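Local coordinates for tripartite motif-containing protein 65 (Homo sapiens, PDB 7JL4), which acts as an E3 ubiquitin ligase in innate immunity, autophagy and inflammation, and is represented here by its C-terminal PRY-SPRY (B30.2) domain, at residues Lys14-Tyr19 with His72-Val77; Gln41-Arg46 with Gly183-Leu188; Glu58-Gln63 with Trp179-Arg184. One frame throughout, in Å; residues are numbered along the deposited sequence. Where two conformers were deposited one is given.

Interaction 1: residues Lys14-Tyr19 with His72-Val77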
loop_
_atom_site.group_PDB
_atom_site.type_symbol
_atom_site.label_atom_id
_atom_site.label_comp_id
_atom_site.label_asym_id
_atom_site.label_seq_id
_atom_site.Cartn_x
_atom_site.Cartn_y
_atom_site.Cartn_z
ATOM N N LYS A 14 15.222 -9.951 -9.544
ATOM C CA LYS A 14 14.307 -11.059 -9.805
ATOM C C LYS A 14 12.864 -10.659 -9.520
ATOM O O LYS A 14 11.956 -11.010 -10.279
ATOM C CB LYS A 14 14.701 -12.280 -8.975
ATOM C CG LYS A 14 13.762 -13.464 -9.102
ATOM C CD LYS A 14 14.199 -14.608 -8.205
ATOM C CE LYS A 14 13.025 -15.503 -7.822
ATOM N NZ LYS A 14 13.422 -16.946 -7.766
ATOM N N LEU A 15 12.636 -9.910 -8.437
ATOM C CA LEU A 15 11.288 -9.427 -8.134
ATOM C C LEU A 15 10.745 -8.561 -9.264
ATOM O O LEU A 15 9.548 -8.631 -9.600
ATOM C CB LEU A 15 11.299 -8.631 -6.825
ATOM C CG LEU A 15 11.522 -9.423 -5.564
ATOM C CD1 LEU A 15 11.796 -8.487 -4.366
ATOM C CD2 LEU A 15 10.285 -10.257 -5.344
ATOM N N TRP A 16 11.616 -7.732 -9.858
ATOM C CA TRP A 16 11.215 -6.823 -10.920
ATOM C C TRP A 16 10.771 -7.549 -12.176
ATOM O O TRP A 16 10.238 -6.902 -13.076
ATOM C CB TRP A 16 12.361 -5.883 -11.319
ATOM C CG TRP A 16 12.687 -4.781 -10.352
ATOM C CD1 TRP A 16 12.139 -4.552 -9.101
ATOM C CD2 TRP A 16 13.657 -3.755 -10.561
ATOM N NE1 TRP A 16 12.716 -3.430 -8.541
ATOM C CE2 TRP A 16 13.647 -2.925 -9.423
ATOM C CE3 TRP A 16 14.533 -3.451 -11.621
ATOM C CZ2 TRP A 16 14.488 -1.805 -9.309
ATOM C CZ3 TRP A 16 15.361 -2.337 -11.507
ATOM C CH2 TRP A 16 15.335 -1.533 -10.353
ATOM N N GLN A 17 11.014 -8.854 -12.291
ATOM C CA GLN A 17 10.554 -9.538 -13.492
ATOM C C GLN A 17 9.035 -9.481 -13.621
ATOM O O GLN A 17 8.511 -9.605 -14.736
ATOM C CB GLN A 17 11.067 -10.976 -13.506
ATOM C CG GLN A 17 12.620 -11.022 -13.557
ATOM C CD GLN A 17 13.258 -10.041 -14.582
ATOM O OE1 GLN A 17 13.099 -10.181 -15.810
ATOM N NE2 GLN A 17 13.973 -9.025 -14.058
ATOM N N ASN A 18 8.324 -9.221 -12.524
ATOM C CA ASN A 18 6.875 -9.057 -12.535
ATOM C C ASN A 18 6.444 -7.622 -12.216
ATOM O O ASN A 18 5.332 -7.399 -11.722
ATOM C CB ASN A 18 6.238 -10.027 -11.545
ATOM C CG ASN A 18 6.596 -11.465 -11.830
ATOM O OD1 ASN A 18 6.347 -11.988 -12.917
ATOM N ND2 ASN A 18 7.222 -12.109 -10.859
ATOM N N TYR A 19 7.288 -6.633 -12.523
ATOM C CA TYR A 19 7.012 -5.260 -12.101
ATOM C C TYR A 19 5.748 -4.709 -12.759
ATOM O O TYR A 19 5.543 -4.864 -13.963
ATOM C CB TYR A 19 8.216 -4.355 -12.420
ATOM C CG TYR A 19 8.233 -3.136 -11.523
ATOM C CD1 TYR A 19 7.334 -2.085 -11.707
ATOM C CD2 TYR A 19 9.038 -3.126 -10.382
ATOM C CE1 TYR A 19 7.323 -1.005 -10.847
ATOM C CE2 TYR A 19 9.014 -2.064 -9.493
ATOM C CZ TYR A 19 8.140 -1.025 -9.723
ATOM O OH TYR A 19 8.105 0.043 -8.867
ATOM N N HIS A 72 1.456 -13.194 -11.198
ATOM C CA HIS A 72 2.482 -12.809 -10.234
ATOM C C HIS A 72 2.824 -11.358 -10.528
ATOM O O HIS A 72 3.065 -11.023 -11.689
ATOM C CB HIS A 72 3.696 -13.737 -10.385
ATOM C CG HIS A 72 4.655 -13.696 -9.238
ATOM N ND1 HIS A 72 5.618 -14.664 -9.048
ATOM C CD2 HIS A 72 4.836 -12.787 -8.249
ATOM C CE1 HIS A 72 6.325 -14.377 -7.968
ATOM N NE2 HIS A 72 5.881 -13.233 -7.473
ATOM N N HIS A 73 2.826 -10.501 -9.491
ATOM C CA HIS A 73 2.862 -9.051 -9.652
ATOM C C HIS A 73 3.715 -8.443 -8.544
ATOM O O HIS A 73 3.670 -8.911 -7.404
ATOM C CB HIS A 73 1.427 -8.471 -9.608
ATOM C CG HIS A 73 0.467 -9.229 -10.480
ATOM N ND1 HIS A 73 0.442 -9.060 -11.848
ATOM C CD2 HIS A 73 -0.418 -10.216 -10.206
ATOM C CE1 HIS A 73 -0.455 -9.876 -12.376
ATOM N NE2 HIS A 73 -0.988 -10.596 -11.404
ATOM N N TYR A 74 4.482 -7.399 -8.876
ATOM C CA TYR A 74 5.380 -6.772 -7.907
ATOM C C TYR A 74 5.420 -5.277 -8.178
ATOM O O TYR A 74 5.442 -4.854 -9.338
ATOM C CB TYR A 74 6.811 -7.356 -7.987
ATOM C CG TYR A 74 7.815 -6.652 -7.086
ATOM C CD1 TYR A 74 7.873 -6.942 -5.724
ATOM C CD2 TYR A 74 8.682 -5.676 -7.596
ATOM C CE1 TYR A 74 8.806 -6.296 -4.890
ATOM C CE2 TYR A 74 9.595 -5.000 -6.764
ATOM C CZ TYR A 74 9.639 -5.326 -5.401
ATOM O OH TYR A 74 10.535 -4.711 -4.537
ATOM N N TRP A 75 5.461 -4.478 -7.114
ATOM C CA TRP A 75 5.633 -3.041 -7.276
ATOM C C TRP A 75 6.301 -2.476 -6.035
ATOM O O TRP A 75 6.355 -3.121 -4.977
ATOM C CB TRP A 75 4.304 -2.310 -7.526
ATOM C CG TRP A 75 3.272 -2.586 -6.475
ATOM C CD1 TRP A 75 3.110 -1.921 -5.272
ATOM C CD2 TRP A 75 2.276 -3.629 -6.491
ATOM N NE1 TRP A 75 2.063 -2.480 -4.561
ATOM C CE2 TRP A 75 1.537 -3.525 -5.282
ATOM C CE3 TRP A 75 1.922 -4.623 -7.417
ATOM C CZ2 TRP A 75 0.473 -4.383 -4.972
ATOM C CZ3 TRP A 75 0.854 -5.495 -7.104
ATOM C CH2 TRP A 75 0.143 -5.358 -5.890
ATOM N N GLU A 76 6.819 -1.256 -6.192
ATOM C CA GLU A 76 7.512 -0.549 -5.127
ATOM C C GLU A 76 6.878 0.816 -4.901
ATOM O O GLU A 76 6.378 1.454 -5.829
ATOM C CB GLU A 76 9.010 -0.408 -5.441
ATOM C CG GLU A 76 9.731 -1.756 -5.357
ATOM C CD GLU A 76 11.154 -1.726 -5.878
ATOM O OE1 GLU A 76 11.612 -0.655 -6.326
ATOM O OE2 GLU A 76 11.845 -2.772 -5.779
ATOM N N VAL A 77 6.906 1.250 -3.648
ATOM C CA VAL A 77 6.289 2.493 -3.192
ATOM C C VAL A 77 7.294 3.206 -2.300
ATOM O O VAL A 77 7.960 2.555 -1.486
ATOM C CB VAL A 77 4.992 2.217 -2.398
ATOM C CG1 VAL A 77 4.391 3.516 -1.852
ATOM C CG2 VAL A 77 3.982 1.454 -3.235
HETATM O O HOH W 1 11.147 0.710 -8.560
#
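Glu76 OE2 is gripped by two donors, the indole NE1 of Trp16 at 3.0 Å and the phenol OH of Tyr74, which ties segment 14-19, which follows on from helix 10-15, to strand 72-79 of the PRY-SPRY beta-sandwich. The two bonds use the oxygen differently. Tyr74 OH, 2.6 Å from Glu76 OE2, takes the anti lone pair, whereas Trp16 NE1 comes from above the carboxylate plane while keeping OE2 in the plane of its own ring. The other oxygen, OE1, forms a salt bridge with Arg12 and accepts from a water that also donates to Tyr19 OH. With both oxygens engaged, the carboxylate is held against rotation and probably stays ionised.

Tyr74 lies at the middle of the contact. Its CG stands anti to the backbone N (chi1 175°), which turns one ring face toward Leu15; Leu15 CB sits 3.7 Å above the centroid of the Tyr74 ring in a CH-pi contact, almost on the normal. Trp16 CD1 approaches Tyr74 CE2 at 3.5 Å, the two rings meeting rim to rim, and Tyr19 completes the aromatic cluster with its CD2 against Tyr74 CD2. Tyr19 OH accepts a distinctly bent bond from Glu76 N at 3.2 Å and is also bonded to Cys189 O.

The backbones join at a single bridge, Tyr19 with Tyr74, next to which Tyr74 N donates to Asn18 O. Farther along, His72 NE2 bonds Asp143, and Asn18 ND2 lies 3.4 Å above the centre of the His72 ring, the amide and ring planes 22° apart.

Interaction 2: residues Gln41-Arg46 with Gly183-Leu188; sequences QVKHLR and GRTLTL. Unlike the reference sequence in segment 41-46: Leu45 (reference Cys).
Gln41 holds its CG anti to the backbone N (chi1 -179°) and continues extended through chi2, while Thr187 sets OG1 beside its own backbone N (chi1 -52°), and the two polar ends thereby converge on one face of the sheet. Gln41 NE2 donates to Thr187 OG1 at 3.0 Å, a bent bond with the hydroxyl oxygen tilted 25° from the amide plane. On its way there the Gln41 chain passes obliquely over Thr185, whose methyl CG2 lies 3.6 Å from Gln41 CG. Lys43, on the same face, runs fully extended across Thr185 from the other direction along the strand; its CG rests 3.4 Å from Thr185 OG1, a contact of aliphatic carbon with oxygen. Thr185 is thus flanked by two long chains, its methyl serving Gln41 and its hydroxyl lying against Lys43.

The other face carries Val42 and Leu186, side by side and pointing the same way, with Val42 CG1 4.1 Å from Leu186 CB. Around them Phe33, Val77, Phe178 and Leu180 close this apolar layer.

Between the faces runs regular antiparallel pairing. Val42 and Leu186 form the hydrogen-bonded pair, each N donating to the other's O at 2.9 Å, with Gln41-Thr187 and Lys43-Thr185 as the non-hydrogen-bonded pairs beside it. His44 N then bonds Arg184 O, and Gly183 N reaches back to His44 O at 2.8 Å, carrying the pairing past the strand end into the turn. Positive phi at Gly183 would jam a side chain against the preceding carbonyl. Strand 41-44 of the N-terminal half is thus zipped to the last strand, 185-188, within the seven-stranded sheet of the B30.2/SPRY beta-sandwich, one sheet being built from both ends of the chain.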
loop_
_atom_site.group_PDB
_atom_site.type_symbol
_atom_site.label_atom_id
_atom_site.label_comp_id
_atom_site.label_asym_id
_atom_site.label_seq_id
_atom_site.Cartn_x
_atom_site.Cartn_y
_atom_site.Cartn_z
ATOM N N GLN A 41 1.478 9.919 -7.387
ATOM C CA GLN A 41 1.863 10.424 -6.077
ATOM C C GLN A 41 0.639 11.016 -5.391
ATOM O O GLN A 41 -0.219 11.617 -6.047
ATOM C CB GLN A 41 2.981 11.463 -6.243
ATOM C CG GLN A 41 3.505 12.072 -4.968
ATOM C CD GLN A 41 4.707 12.959 -5.205
ATOM O OE1 GLN A 41 4.594 14.183 -5.234
ATOM N NE2 GLN A 41 5.872 12.343 -5.367
ATOM N N VAL A 42 0.557 10.847 -4.072
ATOM C CA VAL A 42 -0.550 11.368 -3.274
ATOM C C VAL A 42 -0.001 11.913 -1.952
ATOM O O VAL A 42 0.952 11.360 -1.389
ATOM C CB VAL A 42 -1.622 10.276 -3.049
ATOM C CG1 VAL A 42 -1.098 9.166 -2.145
ATOM C CG2 VAL A 42 -2.902 10.874 -2.472
ATOM N N LYS A 43 -0.586 13.021 -1.472
ATOM C CA LYS A 43 -0.231 13.610 -0.189
ATOM C C LYS A 43 -1.503 13.914 0.589
ATOM O O LYS A 43 -2.456 14.467 0.028
ATOM C CB LYS A 43 0.596 14.898 -0.362
ATOM C CG LYS A 43 1.046 15.500 0.954
ATOM C CD LYS A 43 1.889 16.753 0.770
ATOM C CE LYS A 43 2.322 17.329 2.136
ATOM N NZ LYS A 43 3.121 18.583 1.996
ATOM N N HIS A 44 -1.522 13.546 1.869
ATOM C CA HIS A 44 -2.630 13.896 2.762
ATOM C C HIS A 44 -2.398 15.307 3.301
ATOM O O HIS A 44 -1.501 15.533 4.124
ATOM C CB HIS A 44 -2.751 12.854 3.880
ATOM C CG HIS A 44 -3.893 13.080 4.833
ATOM N ND1 HIS A 44 -4.217 12.178 5.826
ATOM C CD2 HIS A 44 -4.768 14.109 4.965
ATOM C CE1 HIS A 44 -5.236 12.639 6.533
ATOM N NE2 HIS A 44 -5.584 13.814 6.037
ATOM N N LEU A 45 -3.211 16.259 2.845
ATOM C CA LEU A 45 -3.104 17.660 3.226
ATOM C C LEU A 45 -4.070 18.002 4.360
ATOM O O LEU A 45 -5.089 17.343 4.560
ATOM C CB LEU A 45 -3.385 18.561 2.020
ATOM C CG LEU A 45 -2.347 18.523 0.892
ATOM C CD1 LEU A 45 -2.552 19.663 -0.080
ATOM C CD2 LEU A 45 -0.949 18.598 1.481
ATOM N N ARG A 46 -3.738 19.064 5.101
ATOM C CA ARG A 46 -4.628 19.507 6.171
ATOM C C ARG A 46 -5.928 20.083 5.615
ATOM O O ARG A 46 -7.013 19.811 6.146
ATOM C CB ARG A 46 -3.921 20.533 7.059
ATOM N N GLY A 183 -0.004 14.878 6.352
ATOM C CA GLY A 183 1.355 15.301 6.064
ATOM C C GLY A 183 2.192 14.296 5.281
ATOM O O GLY A 183 3.300 14.641 4.836
ATOM N N ARG A 184 1.710 13.072 5.104
ATOM C CA ARG A 184 2.510 12.041 4.467
ATOM C C ARG A 184 2.289 12.070 2.964
ATOM O O ARG A 184 1.204 12.413 2.490
ATOM C CB ARG A 184 2.168 10.651 5.013
ATOM C CG ARG A 184 2.962 10.269 6.262
ATOM C CD ARG A 184 2.627 11.197 7.445
ATOM N NE ARG A 184 3.332 10.786 8.658
ATOM C CZ ARG A 184 3.416 11.496 9.781
ATOM N NH1 ARG A 184 2.863 12.702 9.887
ATOM N NH2 ARG A 184 4.091 10.996 10.803
ATOM N N THR A 185 3.336 11.710 2.224
ATOM C CA THR A 185 3.279 11.505 0.780
ATOM C C THR A 185 3.617 10.052 0.476
ATOM O O THR A 185 4.531 9.491 1.086
ATOM C CB THR A 185 4.259 12.437 0.051
ATOM O OG1 THR A 185 3.859 13.796 0.228
ATOM C CG2 THR A 185 4.319 12.143 -1.455
ATOM N N LEU A 186 2.870 9.429 -0.448
ATOM C CA LEU A 186 3.241 8.136 -1.020
ATOM C C LEU A 186 3.434 8.292 -2.523
ATOM O O LEU A 186 2.621 8.943 -3.186
ATOM C CB LEU A 186 2.186 7.053 -0.779
ATOM C CG LEU A 186 1.963 6.533 0.647
ATOM C CD1 LEU A 186 0.832 5.502 0.700
ATOM C CD2 LEU A 186 3.237 5.904 1.156
ATOM N N THR A 187 4.502 7.682 -3.052
ATOM C CA THR A 187 4.822 7.711 -4.481
ATOM C C THR A 187 4.876 6.281 -5.016
ATOM O O THR A 187 5.654 5.460 -4.515
ATOM C CB THR A 187 6.164 8.413 -4.707
ATOM O OG1 THR A 187 6.154 9.694 -4.047
ATOM C CG2 THR A 187 6.411 8.599 -6.197
ATOM N N LEU A 188 4.052 5.980 -6.027
ATOM C CA LEU A 188 4.075 4.681 -6.699
ATOM C C LEU A 188 5.233 4.686 -7.693
ATOM O O LEU A 188 5.224 5.462 -8.650
ATOM C CB LEU A 188 2.754 4.430 -7.419
ATOM C CG LEU A 188 1.505 4.562 -6.535
ATOM C CD1 LEU A 188 0.249 4.568 -7.373
ATOM C CD2 LEU A 188 1.442 3.452 -5.534
#

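Interaction 3: residues Glu58-Gln63 with Trp179-Arg184; sequences ELWQVQ and WLLEGR
Strand 61-63 meets the end of strand 175-180 at one antiparallel non-hydrogen-bonded pair, Gln61 with Trp179, and just beside it Leu180 N donates to Trp60 O at 3.0 Å in a nearly straight bond. Trp60 sits at the centre of an inverse gamma turn, which leads the chain into the short strand. Its carbonyl oxygen is shared with the neighbouring residue: Trp179 CA makes a CA-H...O contact of 3.2 Å to Trp60 O, and Trp179 CD1 also approaches that oxygen closely.

The two indoles lie side by side and point the same way. A chi1 of 172° swings the Trp179 indole away from its own N, bringing the pyrrole side of its ring alongside Trp60, where Trp179 NE1 is 3.7 Å from Trp60 CB and also near CE3. The polar duty of that NE1 goes to Thr102 OG1. Beyond it, Leu181 CD1 comes within 3.7 Å of Trp60 CZ3, at the six-membered ring. Gln61 CG meets the edge of the Trp179 ring close to CB, and Val62 CG1 loosely touches Leu180 CD1.

With alanine at position Trp179, Thr102 OG1 would probably lose its indole partner and a gap would be likely to open beside Trp60 CB and CE3, letting the Trp60 ring shift.

After strand 175-180 a type II turn, Leu181 to Arg184, reverses the chain, and Arg184 NH1 closes onto Glu182 O. The contact pairs the outermost strand of the six-stranded sheet with its neighbour, at an edge of the B30.2/SPRY beta-sandwich.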
loop_
_atom_site.group_PDB
_atom_site.type_symbol
_atom_site.label_atom_id
_atom_site.label_comp_id
_atom_site.label_asym_id
_atom_site.label_seq_id
_atom_site.Cartn_x
_atom_site.Cartn_y
_atom_site.Cartn_z
ATOM N N GLU A 58 -13.954 7.864 3.289
ATOM C CA GLU A 58 -14.017 8.723 4.469
ATOM C C GLU A 58 -12.841 8.452 5.401
ATOM O O GLU A 58 -12.352 9.361 6.086
ATOM C CB GLU A 58 -15.341 8.499 5.208
ATOM C CG GLU A 58 -16.575 8.870 4.389
ATOM C CD GLU A 58 -17.878 8.605 5.115
ATOM O OE1 GLU A 58 -17.844 8.100 6.260
ATOM O OE2 GLU A 58 -18.942 8.901 4.534
ATOM N N LEU A 59 -12.402 7.199 5.447
ATOM C CA LEU A 59 -11.114 6.845 5.998
ATOM C C LEU A 59 -10.020 7.628 5.287
ATOM O O LEU A 59 -10.225 8.191 4.219
ATOM C CB LEU A 59 -10.888 5.350 5.821
ATOM C CG LEU A 59 -12.057 4.597 6.482
ATOM C CD1 LEU A 59 -12.114 3.157 5.991
ATOM C CD2 LEU A 59 -11.968 4.648 7.981
ATOM N N TRP A 60 -8.836 7.656 5.883
ATOM C CA TRP A 60 -7.713 8.377 5.277
ATOM C C TRP A 60 -7.008 7.454 4.281
ATOM O O TRP A 60 -5.846 7.079 4.455
ATOM C CB TRP A 60 -6.760 8.871 6.360
ATOM C CG TRP A 60 -7.391 9.868 7.266
ATOM C CD1 TRP A 60 -8.475 10.634 6.989
ATOM C CD2 TRP A 60 -6.980 10.210 8.601
ATOM N NE1 TRP A 60 -8.774 11.439 8.069
ATOM C CE2 TRP A 60 -7.877 11.188 9.074
ATOM C CE3 TRP A 60 -5.948 9.776 9.444
ATOM C CZ2 TRP A 60 -7.765 11.760 10.350
ATOM C CZ3 TRP A 60 -5.851 10.333 10.721
ATOM C CH2 TRP A 60 -6.751 11.317 11.153
ATOM N N GLN A 61 -7.731 7.113 3.199
ATOM C CA GLN A 61 -7.295 6.053 2.289
ATOM C C GLN A 61 -7.515 6.424 0.823
ATOM O O GLN A 61 -8.283 7.330 0.471
ATOM C CB GLN A 61 -8.004 4.710 2.585
ATOM C CG GLN A 61 -7.610 4.137 3.959
ATOM C CD GLN A 61 -8.415 2.923 4.394
ATOM O OE1 GLN A 61 -9.129 2.280 3.608
ATOM N NE2 GLN A 61 -8.323 2.617 5.657
ATOM N N VAL A 62 -6.808 5.692 -0.036
ATOM C CA VAL A 62 -6.957 5.815 -1.481
ATOM C C VAL A 62 -6.527 4.477 -2.058
ATOM O O VAL A 62 -5.631 3.825 -1.515
ATOM C CB VAL A 62 -6.100 6.977 -2.034
ATOM C CG1 VAL A 62 -4.643 6.770 -1.640
ATOM C CG2 VAL A 62 -6.254 7.088 -3.580
ATOM N N GLN A 63 -7.171 4.057 -3.154
ATOM C CA GLN A 63 -6.814 2.805 -3.814
ATOM C C GLN A 63 -6.254 3.088 -5.209
ATOM O O GLN A 63 -6.270 4.224 -5.697
ATOM C CB GLN A 63 -8.018 1.858 -3.914
ATOM C CG GLN A 63 -9.094 2.348 -4.888
ATOM C CD GLN A 63 -10.328 1.446 -4.950
ATOM O OE1 GLN A 63 -10.464 0.500 -4.177
ATOM N NE2 GLN A 63 -11.221 1.731 -5.898
ATOM N N TRP A 179 -3.241 3.789 3.402
ATOM C CA TRP A 179 -3.660 4.721 4.441
ATOM C C TRP A 179 -2.510 5.679 4.722
ATOM O O TRP A 179 -1.340 5.269 4.726
ATOM C CB TRP A 179 -4.022 3.981 5.721
ATOM C CG TRP A 179 -4.279 4.862 6.919
ATOM C CD1 TRP A 179 -5.452 5.442 7.262
ATOM C CD2 TRP A 179 -3.336 5.203 7.958
ATOM N NE1 TRP A 179 -5.308 6.139 8.474
ATOM C CE2 TRP A 179 -4.011 6.005 8.902
ATOM C CE3 TRP A 179 -1.983 4.906 8.170
ATOM C CZ2 TRP A 179 -3.375 6.517 10.041
ATOM C CZ3 TRP A 179 -1.349 5.415 9.298
ATOM C CH2 TRP A 179 -2.051 6.213 10.216
ATOM N N LEU A 180 -2.838 6.953 4.934
ATOM C CA LEU A 180 -1.840 8.002 5.132
ATOM C C LEU A 180 -2.259 8.920 6.266
ATOM O O LEU A 180 -3.322 9.544 6.196
ATOM C CB LEU A 180 -1.655 8.851 3.872
ATOM C CG LEU A 180 -1.048 8.312 2.595
ATOM C CD1 LEU A 180 -2.095 7.519 1.804
ATOM C CD2 LEU A 180 -0.525 9.515 1.814
ATOM N N LEU A 181 -1.385 9.079 7.252
ATOM C CA LEU A 181 -1.550 10.138 8.236
ATOM C C LEU A 181 -1.438 11.504 7.553
ATOM O O LEU A 181 -0.909 11.625 6.450
ATOM C CB LEU A 181 -0.491 9.999 9.321
ATOM C CG LEU A 181 -0.853 10.715 10.618
ATOM C CD1 LEU A 181 -2.163 10.144 11.093
ATOM C CD2 LEU A 181 0.241 10.527 11.639
ATOM N N GLU A 182 -1.957 12.546 8.207
ATOM C CA GLU A 182 -1.817 13.890 7.648
ATOM C C GLU A 182 -0.343 14.246 7.487
ATOM O O GLU A 182 0.473 13.976 8.375
ATOM C CB GLU A 182 -2.501 14.929 8.551
ATOM C CG GLU A 182 -2.277 16.380 8.141
ATOM C CD GLU A 182 -2.839 17.378 9.154
ATOM O OE1 GLU A 182 -2.148 18.369 9.479
ATOM O OE2 GLU A 182 -3.977 17.163 9.626
ATOM N N GLY A 183 -0.004 14.878 6.352
ATOM C CA GLY A 183 1.355 15.301 6.064
ATOM C C GLY A 183 2.192 14.296 5.281
ATOM O O GLY A 183 3.300 14.641 4.836
ATOM N N ARG A 184 1.710 13.072 5.104
ATOM C CA ARG A 184 2.510 12.041 4.467
ATOM C C ARG A 184 2.289 12.070 2.964
ATOM O O ARG A 184 1.204 12.413 2.490
ATOM C CB ARG A 184 2.168 10.651 5.013
ATOM C CG ARG A 184 2.962 10.269 6.262
ATOM C CD ARG A 184 2.627 11.197 7.445
ATOM N NE ARG A 184 3.332 10.786 8.658
ATOM C CZ ARG A 184 3.416 11.496 9.781
ATOM N NH1 ARG A 184 2.863 12.702 9.887
ATOM N NH2 ARG A 184 4.091 10.996 10.803
#

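How the interactions relate
Interactions 2 and 3 form one continuous region, their centres about 8 Å apart, and share Gly183 and Arg184: the turn after strand 175-180 carries the chain from the six-stranded sheet into strand 185-188 of the seven-stranded one. His44 joins them directly, its ND1 making a probable hydrogen bond with Leu180 O at 2.8 Å while its ring meets Trp60 edge-to-face. Interaction 1 is centred about 22 Å from interaction 2, yet strands 72-79 and 185-188 are neighbours in one sheet, and in the conformer given Val77 packs on Thr187, Leu186 and Leu188. Interactions 1 and 3 do not touch, their nearest atoms being about 8 Å apart, and they lie on opposite sides of the chain's centre.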